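Local coordinates for protein phosphoserine aminotransferase (Bacillus alcalophilus, PDB 1W23) that catalyses the reversible, pyridoxal-phosphate-dependent conversion of 3-phosphohydroxypyruvate to phosphoserine, the second step of serine synthesis from 3-phosphoglycerate, at residues Ala192-Asn197 and Ser201-Val206; Phe71-Ala76 and Thr238-Ser243. All blocks are in the same frame, centred on the assembly; numbering follows the deposited sequence.

Interaction 1 of 2, residues Ala192-Asn197 and Ser201-Val206; sequences AGAQKN and SGVTVV. With PLP (pyridoxal-5'-phosphate), chain J.
Ala192 and Val205 form a hydrogen-bonded antiparallel pair in a beta hairpin. Ala192 N gives to Val205 O at 2.9 Å, and Val205 N returns to Ala192 O at 2.9 Å. Where the strands part, Ala194 N still donates to Val203 O, 3.0 Å away. Ala194 CB also packs on Val203 CG1 at 3.8 Å. Past this point the gap is bridged by water: one molecule donates to Gln195 OE1 (2.8 Å) and accepts from Gly202 N (2.9 Å). Gln195 CB rests against Ser201. CG of Gln195 sits between its own backbone N and carbonyl carbon (chi1 67°), and the chain bends at chi2. This turns the amide to the cofactor, and Gln195 NE2 donates to PLP O3P at 2.9 Å. Both ends of the amide are therefore used. Lys196 is the cofactor-attachment residue; Lys196 NZ lies 1.7 Å from PLP C4A, within bonding range but too long for a clean imine, so the state of the link is uncertain. Ser201 OG is engaged by Pro239 O and Thr241 N of the second subunit. In the central sheet, strand 204-209 lies between strands 189-193 and 67-72. Helix 75-87 touches Thr204, and helix 241-256 touches Val203 and Val205.

Interaction 2 of 2, residues Phe71-Ala76 and Thr238-Ser243; sequences FLQGGA and TPPTFS. With PLP (pyridoxal-5'-phosphate), chain J; PLP (pyridoxal-5'-phosphate), chain R.
Gln73 lies along the ring of Pro240 at the dimer interface of this fold type I aminotransferase. Pro240 is the centre of an inverse gamma turn and the N-cap residue of helix 241-256. Gln73 follows strand 67-72, in the loop that leads into helix 75-87. The packed part of the contact is small and apolar. Gln73 CG is 3.8 Å from Pro240 CD and 4.0 Å from Pro240 CG, and the two side chains run past each other in opposite directions. CG of Gln73 is anti to its carbonyl carbon (chi1 -61°), and the chain stays extended beyond it (chi2 -175°). This carries the amide past the proline toward Thr238. The looser part is buried too, and a single water bridges it. Gln73 NE2 and Thr238 O are close, yet the angle is too poor for a direct hydrogen bond, and NE2 donates to the water. At the other end of the amide, Gln73 OE1 accepts from Gly74 N of the second subunit, and Gly74 N donates to Gln73 OE1 of that subunit in return. The two segments serve different active sites. Ala76 N makes a long bond of 3.3 Å to O3P of this subunit's PLP, and the N-terminal end of the helix that follows would probably favour the phosphate charge. Gly75 CA also lies close to that oxygen. Thr238 N (2.9 Å) and Thr238 OG1 (2.7 Å) both donate to O1P of the PLP held by the second subunit. The bridging water joins this phosphate to the contact: it accepts from Gln73 NE2 at 3.1 Å and donates to Thr238 O and to that PLP's O3P, each 2.8 Å away.

In the fold
Both contacts are buried. Interaction 1 is the more central and the larger, burying 315 Å² against 149 Å². It is a local hairpin held by direct backbone bonds. Interaction 2 joins segments far apart in sequence, through one glutamine-proline contact and a water. They meet in the same sheet, where Thr204 N probably bonds Leu72 O at 2.8 Å. Ser201 O and Ser243 OG tie the hairpin loop to helix 241-256. Both reach the second subunit. Residues 195-196 and 75-76 serve the subunit's own PLP, whereas Thr238 serves its partner's, so the two active sites are built across the dimer.

Interaction 1 of 2, residues Ala192-Asn197 and Ser201-Val206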
loop_
_atom_site.group_PDB
_atom_site.type_symbol
_atom_site.label_atom_id
_atom_site.label_comp_id
_atom_site.label_asym_id
_atom_site.label_seq_id
_atom_site.Cartn_x
_atom_site.Cartn_y
_atom_site.Cartn_z
ATOM N N ALA A 192 4.070 -11.293 6.338
ATOM C CA ALA A 192 3.828 -10.419 7.467
ATOM C C ALA A 192 3.523 -9.013 6.956
ATOM O O ALA A 192 4.335 -8.432 6.236
ATOM C CB ALA A 192 5.094 -10.269 8.338
ATOM N N GLY A 193 2.389 -8.447 7.366
ATOM C CA GLY A 193 2.234 -6.988 7.236
ATOM C C GLY A 193 3.341 -6.316 8.004
ATOM O O GLY A 193 3.718 -6.767 9.096
ATOM N N ALA A 194 3.916 -5.239 7.503
ATOM C CA ALA A 194 5.060 -4.636 8.168
ATOM C C ALA A 194 4.717 -3.968 9.476
ATOM O O ALA A 194 5.648 -3.823 10.309
ATOM C CB ALA A 194 5.739 -3.630 7.266
ATOM N N GLN A 195 3.496 -3.552 9.688
ATOM C CA GLN A 195 3.111 -2.554 10.706
ATOM C C GLN A 195 3.101 -3.033 12.146
ATOM O O GLN A 195 2.522 -2.371 13.013
ATOM C CB GLN A 195 1.757 -1.979 10.355
ATOM C CG GLN A 195 0.596 -2.961 10.437
ATOM C CD GLN A 195 0.260 -3.702 9.136
ATOM O OE1 GLN A 195 1.042 -3.716 8.185
ATOM N NE2 GLN A 195 -0.936 -4.321 9.102
ATOM N N LYS A 196 3.769 -4.115 12.506
ATOM C CA LYS A 196 3.966 -4.542 13.928
ATOM C C LYS A 196 5.439 -4.507 14.277
ATOM O O LYS A 196 5.743 -3.800 15.253
ATOM C CB LYS A 196 3.288 -5.895 14.126
ATOM C CG LYS A 196 1.804 -5.863 14.308
ATOM C CD LYS A 196 0.874 -6.688 13.412
ATOM C CE LYS A 196 -0.567 -6.258 13.509
ATOM N NZ LYS A 196 -1.650 -7.163 12.838
ATOM N N ASN A 197 6.351 -5.185 13.610
ATOM C CA ASN A 197 7.767 -5.235 13.918
ATOM C C ASN A 197 8.708 -4.725 12.862
ATOM O O ASN A 197 9.933 -4.694 13.118
ATOM C CB ASN A 197 8.209 -6.683 14.144
ATOM C CG ASN A 197 8.138 -7.041 15.558
ATOM O OD1 ASN A 197 8.048 -6.235 16.486
ATOM N ND2 ASN A 197 8.335 -8.324 15.647
ATOM N N SER A 201 2.608 0.687 8.009
ATOM C CA SER A 201 1.662 0.004 7.135
ATOM C C SER A 201 1.817 0.365 5.694
ATOM O O SER A 201 2.350 1.424 5.368
ATOM C CB SER A 201 0.237 0.338 7.622
ATOM O OG SER A 201 -0.026 1.690 7.325
ATOM N N GLY A 202 1.313 -0.485 4.817
ATOM C CA GLY A 202 1.297 -0.280 3.406
ATOM C C GLY A 202 2.219 -1.182 2.611
ATOM O O GLY A 202 2.161 -1.203 1.371
ATOM N N VAL A 203 3.096 -1.937 3.293
ATOM C CA VAL A 203 3.849 -3.017 2.638
ATOM C C VAL A 203 3.723 -4.284 3.474
ATOM O O VAL A 203 3.635 -4.224 4.721
ATOM C CB VAL A 203 5.299 -2.598 2.375
ATOM C CG1 VAL A 203 6.106 -2.419 3.690
ATOM C CG2 VAL A 203 5.999 -3.588 1.409
ATOM N N THR A 204 3.732 -5.389 2.759
ATOM C CA THR A 204 3.680 -6.743 3.293
ATOM C C THR A 204 4.920 -7.447 2.795
ATOM O O THR A 204 5.229 -7.456 1.585
ATOM C CB THR A 204 2.403 -7.445 2.818
ATOM O OG1 THR A 204 1.259 -6.683 3.260
ATOM C CG2 THR A 204 2.253 -8.832 3.383
ATOM N N VAL A 205 5.687 -8.029 3.718
ATOM C CA VAL A 205 6.881 -8.817 3.387
ATOM C C VAL A 205 6.483 -10.265 3.170
ATOM O O VAL A 205 5.775 -10.865 3.989
ATOM C CB VAL A 205 7.929 -8.703 4.514
ATOM C CG1 VAL A 205 9.093 -9.647 4.285
ATOM C CG2 VAL A 205 8.372 -7.260 4.669
ATOM N N VAL A 206 6.872 -10.827 2.033
ATOM C CA VAL A 206 6.622 -12.206 1.719
ATOM C C VAL A 206 7.981 -12.854 1.365
ATOM O O VAL A 206 8.620 -12.443 0.414
ATOM C CB VAL A 206 5.627 -12.377 0.561
ATOM C CG1 VAL A 206 5.301 -13.837 0.319
ATOM C CG2 VAL A 206 4.343 -11.574 0.842
HETATM N N1 PLP J . -2.518 -11.589 10.623
HETATM C C2 PLP J . -2.099 -11.218 11.889
HETATM C C2A PLP J . -1.451 -12.269 12.712
HETATM C C3 PLP J . -2.286 -9.914 12.321
HETATM O O3 PLP J . -1.866 -9.556 13.513
HETATM C C4 PLP J . -2.935 -8.958 11.457
HETATM C C4A PLP J . -3.062 -7.548 11.912
HETATM C C5 PLP J . -3.330 -9.376 10.175
HETATM C C6 PLP J . -3.132 -10.695 9.801
HETATM C C5A PLP J . -4.038 -8.469 9.211
HETATM O O4P PLP J . -3.039 -7.595 8.567
HETATM P P PLP J . -3.549 -6.446 7.525
HETATM O O1P PLP J . -4.424 -5.517 8.307
HETATM O O2P PLP J . -4.309 -7.161 6.418
HETATM O O3P PLP J . -2.223 -5.875 7.048
HETATM O O HOH W 1 0.226 -3.043 5.595
#

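Interaction 2 of 2, residues Phe71-Ala76 and Thr238-Ser243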
loop_
_atom_site.group_PDB
_atom_site.type_symbol
_atom_site.label_atom_id
_atom_site.label_comp_id
_atom_site.label_asym_id
_atom_site.label_seq_id
_atom_site.Cartn_x
_atom_site.Cartn_y
_atom_site.Cartn_z
ATOM N N PHE A 71 8.082 -7.541 -1.655
ATOM C CA PHE A 71 7.448 -6.406 -0.998
ATOM C C PHE A 71 6.151 -6.132 -1.761
ATOM O O PHE A 71 6.196 -5.608 -2.872
ATOM C CB PHE A 71 8.325 -5.176 -1.009
ATOM C CG PHE A 71 9.657 -5.311 -0.294
ATOM C CD1 PHE A 71 10.780 -4.722 -0.796
ATOM C CD2 PHE A 71 9.776 -6.033 0.903
ATOM C CE1 PHE A 71 12.003 -4.832 -0.155
ATOM C CE2 PHE A 71 11.009 -6.143 1.521
ATOM C CZ PHE A 71 12.117 -5.526 1.025
ATOM N N LEU A 72 5.014 -6.483 -1.164
ATOM C CA LEU A 72 3.703 -6.414 -1.822
ATOM C C LEU A 72 2.793 -5.450 -1.091
ATOM O O LEU A 72 2.896 -5.253 0.130
ATOM C CB LEU A 72 3.060 -7.799 -1.872
ATOM C CG LEU A 72 3.894 -8.861 -2.592
ATOM C CD1 LEU A 72 3.090 -10.155 -2.652
ATOM C CD2 LEU A 72 4.307 -8.435 -3.979
ATOM N N GLN A 73 1.844 -4.906 -1.808
ATOM C CA GLN A 73 0.727 -4.157 -1.222
ATOM C C GLN A 73 -0.371 -5.122 -0.840
ATOM O O GLN A 73 -0.435 -6.260 -1.339
ATOM C CB GLN A 73 0.249 -3.102 -2.199
ATOM C CG GLN A 73 1.284 -2.061 -2.579
ATOM C CD GLN A 73 0.684 -0.983 -3.474
ATOM O OE1 GLN A 73 -0.227 -0.262 -3.032
ATOM N NE2 GLN A 73 1.185 -0.859 -4.705
ATOM N N GLY A 74 -1.280 -4.650 0.027
ATOM C CA GLY A 74 -2.540 -5.338 0.305
ATOM C C GLY A 74 -2.710 -5.873 1.680
ATOM O O GLY A 74 -3.791 -6.354 2.075
ATOM N N GLY A 75 -1.649 -5.850 2.496
ATOM C CA GLY A 75 -1.656 -6.370 3.851
ATOM C C GLY A 75 -1.524 -7.866 3.907
ATOM O O GLY A 75 -1.595 -8.596 2.900
ATOM N N ALA A 76 -1.408 -8.379 5.132
ATOM C CA ALA A 76 -1.528 -9.832 5.294
ATOM C C ALA A 76 -2.875 -10.328 4.808
ATOM O O ALA A 76 -2.986 -11.471 4.321
ATOM C CB ALA A 76 -1.272 -10.239 6.747
ATOM N N THR A 238 3.969 0.170 -9.441
ATOM C CA THR A 238 4.652 1.133 -8.568
ATOM C C THR A 238 4.629 0.638 -7.147
ATOM O O THR A 238 3.544 0.441 -6.592
ATOM C CB THR A 238 3.991 2.500 -8.665
ATOM O OG1 THR A 238 3.835 2.903 -10.029
ATOM C CG2 THR A 238 4.870 3.528 -7.956
ATOM N N PRO A 239 5.769 0.451 -6.482
ATOM C CA PRO A 239 5.761 -0.055 -5.091
ATOM C C PRO A 239 5.409 1.057 -4.109
ATOM O O PRO A 239 5.463 2.233 -4.462
ATOM C CB PRO A 239 7.175 -0.540 -4.901
ATOM C CG PRO A 239 7.998 0.331 -5.816
ATOM C CD PRO A 239 7.134 0.628 -6.999
ATOM N N PRO A 240 5.117 0.677 -2.882
ATOM C CA PRO A 240 4.900 1.632 -1.773
ATOM C C PRO A 240 6.282 2.118 -1.288
ATOM O O PRO A 240 6.854 1.592 -0.334
ATOM C CB PRO A 240 4.126 0.809 -0.756
ATOM C CG PRO A 240 4.650 -0.589 -0.949
ATOM C CD PRO A 240 4.862 -0.710 -2.437
ATOM N N THR A 241 6.829 3.106 -1.990
ATOM C CA THR A 241 8.250 3.433 -1.835
ATOM C C THR A 241 8.568 3.973 -0.439
ATOM O O THR A 241 9.586 3.596 0.131
ATOM C CB THR A 241 8.707 4.449 -2.900
ATOM O OG1 THR A 241 7.829 5.578 -2.862
ATOM C CG2 THR A 241 8.731 3.866 -4.295
ATOM N N PHE A 242 7.707 4.819 0.103
ATOM C CA PHE A 242 7.993 5.373 1.444
ATOM C C PHE A 242 7.889 4.270 2.499
ATOM O O PHE A 242 8.724 4.216 3.434
ATOM C CB PHE A 242 7.117 6.564 1.787
ATOM C CG PHE A 242 7.604 7.278 3.050
ATOM C CD1 PHE A 242 8.775 8.017 3.017
ATOM C CD2 PHE A 242 6.911 7.209 4.224
ATOM C CE1 PHE A 242 9.228 8.645 4.148
ATOM C CE2 PHE A 242 7.375 7.850 5.371
ATOM C CZ PHE A 242 8.542 8.606 5.330
ATOM N N SER A 243 6.933 3.377 2.381
ATOM C CA SER A 243 6.832 2.257 3.346
ATOM C C SER A 243 8.065 1.367 3.268
ATOM O O SER A 243 8.555 0.917 4.340
ATOM C CB SER A 243 5.561 1.453 3.130
ATOM O OG SER A 243 4.417 2.215 3.389
HETATM N N1 PLP J . -2.518 -11.589 10.623
HETATM C C2 PLP J . -2.099 -11.218 11.889
HETATM C C2A PLP J . -1.451 -12.269 12.712
HETATM C C3 PLP J . -2.286 -9.914 12.321
HETATM O O3 PLP J . -1.866 -9.556 13.513
HETATM C C4 PLP J . -2.935 -8.958 11.457
HETATM C C4A PLP J . -3.062 -7.548 11.912
HETATM C C5 PLP J . -3.330 -9.376 10.175
HETATM C C6 PLP J . -3.132 -10.695 9.801
HETATM C C5A PLP J . -4.038 -8.469 9.211
HETATM O O4P PLP J . -3.039 -7.595 8.567
HETATM P P PLP J . -3.549 -6.446 7.525
HETATM O O1P PLP J . -4.424 -5.517 8.307
HETATM O O2P PLP J . -4.309 -7.161 6.418
HETATM O O3P PLP J . -2.223 -5.875 7.048
HETATM N N1 PLP R . -2.832 3.753 -15.298
HETATM C C2 PLP R . -2.248 4.949 -15.664
HETATM C C2A PLP R . -3.057 5.837 -16.571
HETATM C C3 PLP R . -0.969 5.260 -15.193
HETATM O O3 PLP R . -0.440 6.406 -15.531
HETATM C C4 PLP R . -0.352 4.373 -14.295
HETATM C C4A PLP R . 1.024 4.720 -13.665
HETATM C C5 PLP R . -0.950 3.156 -13.989
HETATM C C6 PLP R . -2.199 2.859 -14.487
HETATM C C5A PLP R . -0.287 2.007 -13.148
HETATM O O4P PLP R . -0.382 2.481 -11.712
HETATM P P PLP R . 0.264 1.524 -10.572
HETATM O O1P PLP R . 1.742 1.468 -10.847
HETATM O O2P PLP R . -0.380 0.180 -10.718
HETATM O O3P PLP R . -0.114 2.245 -9.320
HETATM O O HOH W 2 0.940 1.295 -6.886
#